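Local coordinates for protein signal recognition particle receptor beta subunit (Mus musculus, PDB 2FH5) that binds GTP as the beta subunit of the signal recognition particle receptor, which targets nascent secretory proteins to the endoplasmic reticulum membrane, at residues R68-S77 with F101-L112; V85-R93 with M129-L140. All coordinates share one frame; numbering follows the deposited sequence.

Contact 1: R68-S77 with F101-L112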
loop_
_atom_site.group_PDB
_atom_site.type_symbol
_atom_site.label_atom_id
_atom_site.label_comp_id
_atom_site.label_asym_id
_atom_site.label_seq_id
_atom_site.Cartn_x
_atom_site.Cartn_y
_atom_site.Cartn_z
ATOM N N ARG B 68 -4.290 -7.294 -8.748
ATOM C CA ARG B 68 -5.534 -7.059 -8.042
ATOM C C ARG B 68 -6.541 -8.194 -8.046
ATOM O O ARG B 68 -7.040 -8.569 -6.984
ATOM C CB ARG B 68 -6.192 -5.751 -8.523
ATOM C CG ARG B 68 -6.705 -5.801 -9.946
ATOM C CD ARG B 68 -7.425 -4.530 -10.326
ATOM N NE ARG B 68 -6.544 -3.387 -10.212
ATOM C CZ ARG B 68 -6.635 -2.299 -10.960
ATOM N NH1 ARG B 68 -7.578 -2.213 -11.888
ATOM N NH2 ARG B 68 -5.784 -1.296 -10.767
ATOM N N PHE B 69 -6.833 -8.756 -9.216
ATOM C CA PHE B 69 -7.828 -9.834 -9.293
ATOM C C PHE B 69 -7.301 -11.184 -8.857
ATOM O O PHE B 69 -8.008 -11.954 -8.215
ATOM C CB PHE B 69 -8.403 -9.920 -10.702
ATOM C CG PHE B 69 -9.013 -8.643 -11.156
ATOM C CD1 PHE B 69 -10.117 -8.111 -10.479
ATOM C CD2 PHE B 69 -8.451 -7.925 -12.209
ATOM C CE1 PHE B 69 -10.653 -6.872 -10.843
ATOM C CE2 PHE B 69 -8.977 -6.681 -12.589
ATOM C CZ PHE B 69 -10.080 -6.155 -11.902
ATOM N N GLN B 70 -6.063 -11.478 -9.208
ATOM C CA GLN B 70 -5.474 -12.736 -8.800
ATOM C C GLN B 70 -5.612 -12.853 -7.276
ATOM O O GLN B 70 -6.040 -13.889 -6.766
ATOM C CB GLN B 70 -3.998 -12.772 -9.204
ATOM C CG GLN B 70 -3.315 -14.098 -8.918
ATOM C CD GLN B 70 -1.912 -13.929 -8.347
ATOM O OE1 GLN B 70 -1.086 -13.180 -8.891
ATOM N NE2 GLN B 70 -1.632 -14.633 -7.245
ATOM N N LEU B 71 -5.275 -11.787 -6.551
ATOM C CA LEU B 71 -5.369 -11.805 -5.089
ATOM C C LEU B 71 -6.764 -11.624 -4.507
ATOM O O LEU B 71 -7.026 -12.143 -3.425
ATOM C CB LEU B 71 -4.425 -10.781 -4.468
ATOM C CG LEU B 71 -2.966 -11.251 -4.445
ATOM C CD1 LEU B 71 -2.034 -10.078 -4.217
ATOM C CD2 LEU B 71 -2.812 -12.294 -3.370
ATOM N N LEU B 72 -7.650 -10.889 -5.183
ATOM C CA LEU B 72 -9.008 -10.759 -4.672
ATOM C C LEU B 72 -9.650 -12.154 -4.791
ATOM O O LEU B 72 -10.345 -12.601 -3.872
ATOM C CB LEU B 72 -9.823 -9.726 -5.465
ATOM C CG LEU B 72 -11.325 -9.564 -5.117
ATOM C CD1 LEU B 72 -11.541 -9.208 -3.648
ATOM C CD2 LEU B 72 -11.920 -8.482 -5.976
ATOM N N ASP B 73 -9.407 -12.846 -5.908
ATOM C CA ASP B 73 -9.946 -14.202 -6.091
ATOM C C ASP B 73 -9.457 -15.114 -4.972
ATOM O O ASP B 73 -10.228 -15.903 -4.426
ATOM C CB ASP B 73 -9.481 -14.846 -7.400
ATOM C CG ASP B 73 -10.097 -14.209 -8.633
ATOM O OD1 ASP B 73 -11.250 -13.713 -8.544
ATOM O OD2 ASP B 73 -9.428 -14.229 -9.702
ATOM N N ARG B 74 -8.172 -15.015 -4.634
ATOM C CA ARG B 74 -7.603 -15.870 -3.603
ATOM C C ARG B 74 -8.185 -15.671 -2.205
ATOM O O ARG B 74 -8.335 -16.634 -1.462
ATOM C CB ARG B 74 -6.078 -15.701 -3.544
ATOM C CG ARG B 74 -5.424 -16.602 -2.513
ATOM C CD ARG B 74 -4.012 -16.190 -2.150
ATOM N NE ARG B 74 -3.069 -16.396 -3.242
ATOM C CZ ARG B 74 -1.750 -16.273 -3.116
ATOM N NH1 ARG B 74 -1.217 -15.950 -1.937
ATOM N NH2 ARG B 74 -0.962 -16.464 -4.171
ATOM N N PHE B 75 -8.531 -14.439 -1.848
ATOM C CA PHE B 75 -9.053 -14.177 -0.514
ATOM C C PHE B 75 -10.547 -13.892 -0.391
ATOM O O PHE B 75 -11.054 -13.812 0.735
ATOM C CB PHE B 75 -8.305 -12.987 0.111
ATOM C CG PHE B 75 -6.854 -13.256 0.413
ATOM C CD1 PHE B 75 -6.485 -14.113 1.456
ATOM C CD2 PHE B 75 -5.847 -12.671 -0.359
ATOM C CE1 PHE B 75 -5.124 -14.384 1.721
ATOM C CE2 PHE B 75 -4.497 -12.938 -0.101
ATOM C CZ PHE B 75 -4.141 -13.794 0.941
ATOM N N LYS B 76 -11.261 -13.720 -1.505
ATOM C CA LYS B 76 -12.677 -13.367 -1.406
ATOM C C LYS B 76 -13.575 -14.274 -0.569
ATOM O O LYS B 76 -14.375 -13.774 0.232
ATOM C CB LYS B 76 -13.297 -13.167 -2.794
ATOM C CG LYS B 76 -13.238 -14.360 -3.707
ATOM C CD LYS B 76 -13.859 -14.037 -5.051
ATOM C CE LYS B 76 -13.762 -15.219 -5.998
ATOM N NZ LYS B 76 -14.282 -14.893 -7.365
ATOM N N SER B 77 -13.445 -15.593 -0.717
ATOM C CA SER B 77 -14.299 -16.498 0.054
ATOM C C SER B 77 -14.084 -16.409 1.573
ATOM O O SER B 77 -14.927 -16.877 2.339
ATOM C CB SER B 77 -14.121 -17.943 -0.422
ATOM O OG SER B 77 -12.839 -18.442 -0.085
ATOM N N PHE B 101 -13.028 -1.195 -11.745
ATOM C CA PHE B 101 -12.524 -2.146 -10.771
ATOM C C PHE B 101 -13.650 -2.458 -9.788
ATOM O O PHE B 101 -13.861 -3.609 -9.440
ATOM C CB PHE B 101 -11.291 -1.567 -10.060
ATOM C CG PHE B 101 -10.684 -2.474 -9.004
ATOM C CD1 PHE B 101 -10.885 -3.857 -9.027
ATOM C CD2 PHE B 101 -9.921 -1.934 -7.971
ATOM C CE1 PHE B 101 -10.349 -4.688 -8.024
ATOM C CE2 PHE B 101 -9.379 -2.751 -6.968
ATOM C CZ PHE B 101 -9.600 -4.137 -6.995
ATOM N N LEU B 102 -14.375 -1.436 -9.353
ATOM C CA LEU B 102 -15.484 -1.642 -8.426
ATOM C C LEU B 102 -16.517 -2.609 -9.031
ATOM O O LEU B 102 -17.036 -3.494 -8.343
ATOM C CB LEU B 102 -16.120 -0.297 -8.071
ATOM C CG LEU B 102 -17.318 -0.343 -7.131
ATOM C CD1 LEU B 102 -16.951 -1.028 -5.815
ATOM C CD2 LEU B 102 -17.824 1.086 -6.924
ATOM N N TYR B 103 -16.782 -2.457 -10.327
ATOM C CA TYR B 103 -17.703 -3.336 -11.063
ATOM C C TYR B 103 -17.358 -4.803 -10.810
ATOM O O TYR B 103 -18.212 -5.597 -10.420
ATOM C CB TYR B 103 -17.597 -3.048 -12.565
ATOM C CG TYR B 103 -18.597 -3.803 -13.412
ATOM C CD1 TYR B 103 -19.905 -3.343 -13.561
ATOM C CD2 TYR B 103 -18.239 -4.977 -14.064
ATOM C CE1 TYR B 103 -20.825 -4.032 -14.343
ATOM C CE2 TYR B 103 -19.156 -5.672 -14.842
ATOM C CZ TYR B 103 -20.443 -5.193 -14.979
ATOM O OH TYR B 103 -21.340 -5.865 -15.781
ATOM N N GLN B 104 -16.104 -5.169 -11.060
ATOM C CA GLN B 104 -15.656 -6.537 -10.811
ATOM C C GLN B 104 -15.770 -6.899 -9.331
ATOM O O GLN B 104 -16.021 -8.056 -8.994
ATOM C CB GLN B 104 -14.209 -6.732 -11.256
ATOM C CG GLN B 104 -14.062 -7.512 -12.552
ATOM C CD GLN B 104 -13.250 -6.746 -13.605
ATOM O OE1 GLN B 104 -12.788 -7.323 -14.603
ATOM N NE2 GLN B 104 -13.080 -5.438 -13.387
ATOM N N VAL B 105 -15.580 -5.923 -8.442
ATOM C CA VAL B 105 -15.673 -6.213 -7.016
ATOM C C VAL B 105 -17.133 -6.486 -6.626
ATOM O O VAL B 105 -17.409 -7.349 -5.786
ATOM C CB VAL B 105 -15.089 -5.057 -6.158
ATOM C CG1 VAL B 105 -15.453 -5.249 -4.688
ATOM C CG2 VAL B 105 -13.556 -5.029 -6.301
ATOM N N LEU B 106 -18.060 -5.755 -7.245
ATOM C CA LEU B 106 -19.485 -5.923 -6.972
ATOM C C LEU B 106 -19.930 -7.283 -7.475
ATOM O O LEU B 106 -20.615 -8.035 -6.779
ATOM C CB LEU B 106 -20.287 -4.840 -7.674
ATOM C CG LEU B 106 -20.123 -3.496 -7.003
ATOM C CD1 LEU B 106 -20.792 -2.437 -7.845
ATOM C CD2 LEU B 106 -20.717 -3.550 -5.615
ATOM N N ILE B 107 -19.532 -7.604 -8.694
ATOM C CA ILE B 107 -19.882 -8.891 -9.241
ATOM C C ILE B 107 -19.322 -10.013 -8.372
ATOM O O ILE B 107 -20.083 -10.855 -7.898
ATOM C CB ILE B 107 -19.399 -9.000 -10.687
ATOM C CG1 ILE B 107 -20.417 -8.300 -11.591
ATOM C CG2 ILE B 107 -19.196 -10.440 -11.071
ATOM C CD1 ILE B 107 -20.036 -8.312 -13.047
ATOM N N ASP B 108 -18.010 -10.016 -8.138
ATOM C CA ASP B 108 -17.386 -11.047 -7.306
ATOM C C ASP B 108 -18.094 -11.227 -5.979
ATOM O O ASP B 108 -18.321 -12.351 -5.537
ATOM C CB ASP B 108 -15.934 -10.705 -7.011
ATOM C CG ASP B 108 -15.040 -10.892 -8.204
ATOM O OD1 ASP B 108 -15.557 -11.109 -9.316
ATOM O OD2 ASP B 108 -13.811 -10.809 -8.031
ATOM N N SER B 109 -18.438 -10.113 -5.342
ATOM C CA SER B 109 -19.093 -10.144 -4.043
ATOM C C SER B 109 -20.472 -10.798 -4.046
ATOM O O SER B 109 -20.813 -11.556 -3.124
ATOM C CB SER B 109 -19.199 -8.730 -3.480
ATOM O OG SER B 109 -17.913 -8.155 -3.327
ATOM N N MET B 110 -21.263 -10.512 -5.075
ATOM C CA MET B 110 -22.605 -11.079 -5.158
ATOM C C MET B 110 -22.592 -12.572 -5.470
ATOM O O MET B 110 -23.420 -13.321 -4.951
ATOM C CB MET B 110 -23.439 -10.330 -6.197
ATOM C CG MET B 110 -23.718 -8.895 -5.797
ATOM S SD MET B 110 -24.701 -8.015 -7.021
ATOM C CE MET B 110 -23.769 -8.331 -8.524
ATOM N N ALA B 111 -21.653 -13.004 -6.310
ATOM C CA ALA B 111 -21.550 -14.417 -6.664
ATOM C C ALA B 111 -21.116 -15.287 -5.468
ATOM O O ALA B 111 -20.943 -16.489 -5.602
ATOM C CB ALA B 111 -20.564 -14.593 -7.828
ATOM N N LEU B 112 -20.942 -14.681 -4.300
ATOM C CA LEU B 112 -20.504 -15.432 -3.136
ATOM C C LEU B 112 -21.654 -15.943 -2.291
ATOM O O LEU B 112 -22.666 -15.260 -2.132
ATOM C CB LEU B 112 -19.579 -14.567 -2.257
ATOM C CG LEU B 112 -18.107 -14.388 -2.650
ATOM C CD1 LEU B 112 -17.455 -13.369 -1.740
ATOM C CD2 LEU B 112 -17.388 -15.721 -2.550
HETATM O O HOH W 1 -11.620 -11.187 -9.332
#

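Contact 2: V85-R93 with M129-L140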
loop_
_atom_site.group_PDB
_atom_site.type_symbol
_atom_site.label_atom_id
_atom_site.label_comp_id
_atom_site.label_asym_id
_atom_site.label_seq_id
_atom_site.Cartn_x
_atom_site.Cartn_y
_atom_site.Cartn_z
ATOM N N VAL B 85 -11.164 1.236 -1.225
ATOM C CA VAL B 85 -10.596 2.566 -0.998
ATOM C C VAL B 85 -10.511 3.436 -2.249
ATOM O O VAL B 85 -10.107 2.988 -3.313
ATOM C CB VAL B 85 -9.214 2.433 -0.388
ATOM C CG1 VAL B 85 -8.697 3.792 -0.008
ATOM C CG2 VAL B 85 -9.274 1.484 0.804
ATOM N N VAL B 86 -10.887 4.695 -2.106
ATOM C CA VAL B 86 -10.885 5.643 -3.218
ATOM C C VAL B 86 -10.108 6.930 -2.905
ATOM O O VAL B 86 -10.313 7.546 -1.859
ATOM C CB VAL B 86 -12.339 6.051 -3.575
ATOM C CG1 VAL B 86 -12.360 7.048 -4.749
ATOM C CG2 VAL B 86 -13.134 4.822 -3.901
ATOM N N ASP B 87 -9.212 7.329 -3.798
ATOM C CA ASP B 87 -8.477 8.562 -3.613
ATOM C C ASP B 87 -9.502 9.636 -3.983
ATOM O O ASP B 87 -9.764 9.856 -5.161
ATOM C CB ASP B 87 -7.289 8.633 -4.584
ATOM C CG ASP B 87 -6.479 9.928 -4.440
ATOM O OD1 ASP B 87 -7.100 10.993 -4.264
ATOM O OD2 ASP B 87 -5.222 9.884 -4.519
ATOM N N SER B 88 -10.070 10.308 -2.988
ATOM C CA SER B 88 -11.077 11.332 -3.249
ATOM C C SER B 88 -10.588 12.593 -3.977
ATOM O O SER B 88 -11.368 13.294 -4.633
ATOM C CB SER B 88 -11.745 11.691 -1.931
ATOM O OG SER B 88 -12.238 10.501 -1.325
ATOM N N ALA B 89 -9.291 12.858 -3.884
ATOM C CA ALA B 89 -8.686 14.030 -4.525
ATOM C C ALA B 89 -8.382 13.789 -5.995
ATOM O O ALA B 89 -8.388 14.716 -6.784
ATOM C CB ALA B 89 -7.390 14.426 -3.788
ATOM N N ALA B 90 -8.097 12.544 -6.363
ATOM C CA ALA B 90 -7.788 12.228 -7.754
ATOM C C ALA B 90 -9.003 11.608 -8.455
ATOM O O ALA B 90 -8.934 11.230 -9.636
ATOM C CB ALA B 90 -6.597 11.257 -7.824
ATOM N N PHE B 91 -10.110 11.517 -7.728
ATOM C CA PHE B 91 -11.305 10.908 -8.259
ATOM C C PHE B 91 -11.729 11.396 -9.651
ATOM O O PHE B 91 -12.002 10.576 -10.535
ATOM C CB PHE B 91 -12.447 11.070 -7.266
ATOM C CG PHE B 91 -13.667 10.321 -7.652
ATOM C CD1 PHE B 91 -13.669 8.933 -7.653
ATOM C CD2 PHE B 91 -14.794 10.995 -8.110
ATOM C CE1 PHE B 91 -14.770 8.224 -8.113
ATOM C CE2 PHE B 91 -15.904 10.290 -8.572
ATOM C CZ PHE B 91 -15.889 8.903 -8.574
ATOM N N GLN B 92 -11.769 12.711 -9.858
ATOM C CA GLN B 92 -12.179 13.264 -11.150
ATOM C C GLN B 92 -11.454 12.673 -12.362
ATOM O O GLN B 92 -12.084 12.398 -13.390
ATOM C CB GLN B 92 -12.017 14.787 -11.165
ATOM C CG GLN B 92 -12.806 15.490 -10.073
ATOM C CD GLN B 92 -14.318 15.522 -10.329
ATOM O OE1 GLN B 92 -14.933 14.507 -10.694
ATOM N NE2 GLN B 92 -14.925 16.696 -10.116
ATOM N N ARG B 93 -10.144 12.480 -12.271
ATOM C CA ARG B 93 -9.446 11.926 -13.420
ATOM C C ARG B 93 -9.474 10.405 -13.461
ATOM O O ARG B 93 -9.420 9.801 -14.529
ATOM C CB ARG B 93 -8.000 12.442 -13.484
ATOM C CG ARG B 93 -7.235 12.450 -12.171
ATOM C CD ARG B 93 -5.735 12.696 -12.406
ATOM N NE ARG B 93 -4.982 11.450 -12.592
ATOM C CZ ARG B 93 -4.262 10.869 -11.634
ATOM N NH1 ARG B 93 -4.195 11.430 -10.431
ATOM N NH2 ARG B 93 -3.625 9.723 -11.866
ATOM N N MET B 129 -8.934 19.754 -2.612
ATOM C CA MET B 129 -9.730 19.428 -3.794
ATOM C C MET B 129 -10.507 18.087 -3.728
ATOM O O MET B 129 -10.982 17.595 -4.759
ATOM C CB MET B 129 -8.809 19.420 -5.027
ATOM C CG MET B 129 -7.831 18.226 -5.084
ATOM S SD MET B 129 -6.413 18.371 -6.273
ATOM C CE MET B 129 -7.021 17.389 -7.692
ATOM N N ALA B 130 -10.649 17.508 -2.537
ATOM C CA ALA B 130 -11.309 16.214 -2.392
ATOM C C ALA B 130 -12.827 16.203 -2.591
ATOM O O ALA B 130 -13.558 16.951 -1.937
ATOM C CB ALA B 130 -10.962 15.625 -1.047
ATOM N N LYS B 131 -13.293 15.344 -3.494
ATOM C CA LYS B 131 -14.722 15.217 -3.760
ATOM C C LYS B 131 -15.361 14.502 -2.568
ATOM O O LYS B 131 -14.749 13.629 -1.950
ATOM C CB LYS B 131 -14.962 14.407 -5.031
ATOM C CG LYS B 131 -14.296 14.977 -6.263
ATOM C CD LYS B 131 -14.956 16.259 -6.736
ATOM C CE LYS B 131 -13.999 17.450 -6.676
ATOM N NZ LYS B 131 -12.682 17.197 -7.365
ATOM N N SER B 132 -16.589 14.879 -2.241
ATOM C CA SER B 132 -17.292 14.283 -1.117
ATOM C C SER B 132 -17.724 12.861 -1.435
ATOM O O SER B 132 -17.752 12.469 -2.605
ATOM C CB SER B 132 -18.536 15.104 -0.800
ATOM O OG SER B 132 -19.520 14.912 -1.808
ATOM N N ALA B 133 -18.075 12.104 -0.396
ATOM C CA ALA B 133 -18.542 10.732 -0.562
ATOM C C ALA B 133 -19.896 10.753 -1.275
ATOM O O ALA B 133 -20.251 9.824 -2.004
ATOM C CB ALA B 133 -18.665 10.033 0.784
ATOM N N LYS B 134 -20.642 11.833 -1.085
ATOM C CA LYS B 134 -21.941 11.957 -1.730
ATOM C C LYS B 134 -21.721 12.083 -3.238
ATOM O O LYS B 134 -22.327 11.352 -4.028
ATOM C CB LYS B 134 -22.676 13.178 -1.161
ATOM C CG LYS B 134 -24.067 13.443 -1.718
ATOM C CD LYS B 134 -24.791 14.466 -0.828
ATOM C CE LYS B 134 -26.103 14.952 -1.430
ATOM N NZ LYS B 134 -25.899 15.753 -2.673
ATOM N N LEU B 135 -20.836 12.987 -3.641
ATOM C CA LEU B 135 -20.548 13.164 -5.064
ATOM C C LEU B 135 -19.880 11.935 -5.705
ATOM O O LEU B 135 -20.104 11.623 -6.881
ATOM C CB LEU B 135 -19.664 14.385 -5.280
ATOM C CG LEU B 135 -19.223 14.629 -6.732
ATOM C CD1 LEU B 135 -20.414 14.793 -7.662
ATOM C CD2 LEU B 135 -18.369 15.888 -6.766
ATOM N N ILE B 136 -19.061 11.228 -4.938
ATOM C CA ILE B 136 -18.402 10.054 -5.490
ATOM C C ILE B 136 -19.444 8.962 -5.738
ATOM O O ILE B 136 -19.392 8.274 -6.764
ATOM C CB ILE B 136 -17.262 9.590 -4.547
ATOM C CG1 ILE B 136 -16.071 10.531 -4.749
ATOM C CG2 ILE B 136 -16.883 8.122 -4.802
ATOM C CD1 ILE B 136 -15.034 10.427 -3.670
ATOM N N GLN B 137 -20.399 8.823 -4.819
ATOM C CA GLN B 137 -21.448 7.828 -4.994
ATOM C C GLN B 137 -22.258 8.135 -6.249
ATOM O O GLN B 137 -22.548 7.240 -7.050
ATOM C CB GLN B 137 -22.411 7.803 -3.817
ATOM C CG GLN B 137 -23.329 6.611 -3.933
ATOM C CD GLN B 137 -24.492 6.623 -2.969
ATOM O OE1 GLN B 137 -24.361 7.022 -1.814
ATOM N NE2 GLN B 137 -25.640 6.154 -3.440
ATOM N N GLN B 138 -22.615 9.405 -6.413
ATOM C CA GLN B 138 -23.395 9.825 -7.565
ATOM C C GLN B 138 -22.662 9.530 -8.876
ATOM O O GLN B 138 -23.234 8.904 -9.770
ATOM C CB GLN B 138 -23.747 11.318 -7.467
ATOM C CG GLN B 138 -24.150 11.947 -8.808
ATOM C CD GLN B 138 -24.604 13.406 -8.695
ATOM O OE1 GLN B 138 -24.100 14.168 -7.858
ATOM N NE2 GLN B 138 -25.550 13.803 -9.556
ATOM N N GLN B 139 -21.404 9.957 -8.997
ATOM C CA GLN B 139 -20.657 9.704 -10.228
ATOM C C GLN B 139 -20.378 8.213 -10.462
ATOM O O GLN B 139 -20.341 7.751 -11.604
ATOM C CB GLN B 139 -19.363 10.506 -10.223
ATOM C CG GLN B 139 -19.608 12.004 -10.247
ATOM C CD GLN B 139 -20.465 12.428 -11.442
ATOM O OE1 GLN B 139 -20.043 12.300 -12.603
ATOM N NE2 GLN B 139 -21.685 12.926 -11.162
ATOM N N LEU B 140 -20.194 7.443 -9.400
ATOM C CA LEU B 140 -19.971 6.016 -9.602
ATOM C C LEU B 140 -21.238 5.307 -10.087
ATOM O O LEU B 140 -21.153 4.377 -10.895
ATOM C CB LEU B 140 -19.491 5.351 -8.324
ATOM C CG LEU B 140 -18.012 5.556 -8.072
ATOM C CD1 LEU B 140 -17.728 5.146 -6.647
ATOM C CD2 LEU B 140 -17.204 4.754 -9.110
#

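Contact 1: R68-S77 with F101-L112
Arg68 lies along one face of the Phe101 ring: its CD sits 3.8 Å from the Phe101 ring centroid, a CH-pi contact, and the guanidinium continues flat over the ring in a cation-pi stack with planes 22° apart. A bend at chi3 (60°) lays the guanidinium along the same face, while NH2 is held by the carbonyl of Gly63, a GTP-binding residue. Phe69 meets the same ring obliquely, its CE1 3.5 Å from Phe101 CD1, and its CZ comes 3.4 Å from NE2 of Gln104. This aromatic end is the tight part, continued inward by Leu72, whose CD2 packs 3.8 Å from Val105 CG2. Beyond it the contact turns polar and looser. Asp73 and Asp108 share one water, which donates to Asp73 OD1 and Asp108 OD2 and so probably eases the closeness of two carboxylates; Lys76 NZ makes a salt bridge to Asp73 OD1, its hydrogen bond weak at 3.5 Å, and stays 4.2 Å from Asp108 OD2. At the far end Leu112 CD1 touches the Lys76 carbonyl oxygen. Segments 68-75 and 101-110 run side by side, 20° from parallel, their helices joined through strand 79-87 as in the alpha/beta fold of P-loop GTPases.

Contact 2: V85-R93 with M129-L140
Phe91 presents one ring face to Ile136, whose CG1 lies 3.7 Å from the Phe91 ring centroid and 15° off its normal. With CG anti to the backbone N (chi1 -173°), the ring reaches from the first turn of helix 91-110 to helix 133-150, where Gln139 CB meets the ring edge at CE2 and Leu140 CG approaches CZ at 4.0 Å. Ile136 CD1 extends past the ring to Ser88, 3.6 Å from its OG, a hydroxyl bonded to the carbonyl of Asn123. These are the C-terminal ends of the parallel strands 79-87 and 117-123 in a P-loop GTPase fold, where they give way to loops near the nucleotide. Here the two segments are tied by one hydrogen bond, Lys131 N to Ser88 O at 3.0 Å, nearly straight at 166° although the donor stands above the carbonyl plane. Asp87 OD1 closes an Asx motif by accepting from Ala90 N, and its OD2 pairs with Lys124 of the GTP site. The Lys131 side chain curls over Gln92, its CD 3.4 Å from Gln92 NE2, and returns its NZ to the Met129 carbonyl. Replacing Lys131 by an alanine is likely to leave the Met129 carbonyl without its ammonium partner and Gln92 without the chain it packs on. Ser132 N-caps helix 133-150, its OG accepting from Leu135 N at 3.0 Å.

Overall arrangement
Both contacts use helix 91-110: its first turn, Phe91 and Gln92, belongs to contact 2, and its later turns, from Phe101 on, to contact 1. Their centres lie about 21 Å apart, on opposite sides of the chain's centre, yet they meet where Leu102 CD2 packs 4.1 Å from Leu140 CD1. Along the chain the segments alternate: 68-77, 85-93, 101-112, 129-140. Helix 91-110 is packed against helix 65-75 in one contact and helix 133-150 in the other, with strands 79-87 and 117-123 of the central sheet beneath. Each contact also comes close to GTP-binding residues, Gly14 and Gly63 near contact 1, Gln125 near contact 2, so both lie beside the nucleotide site.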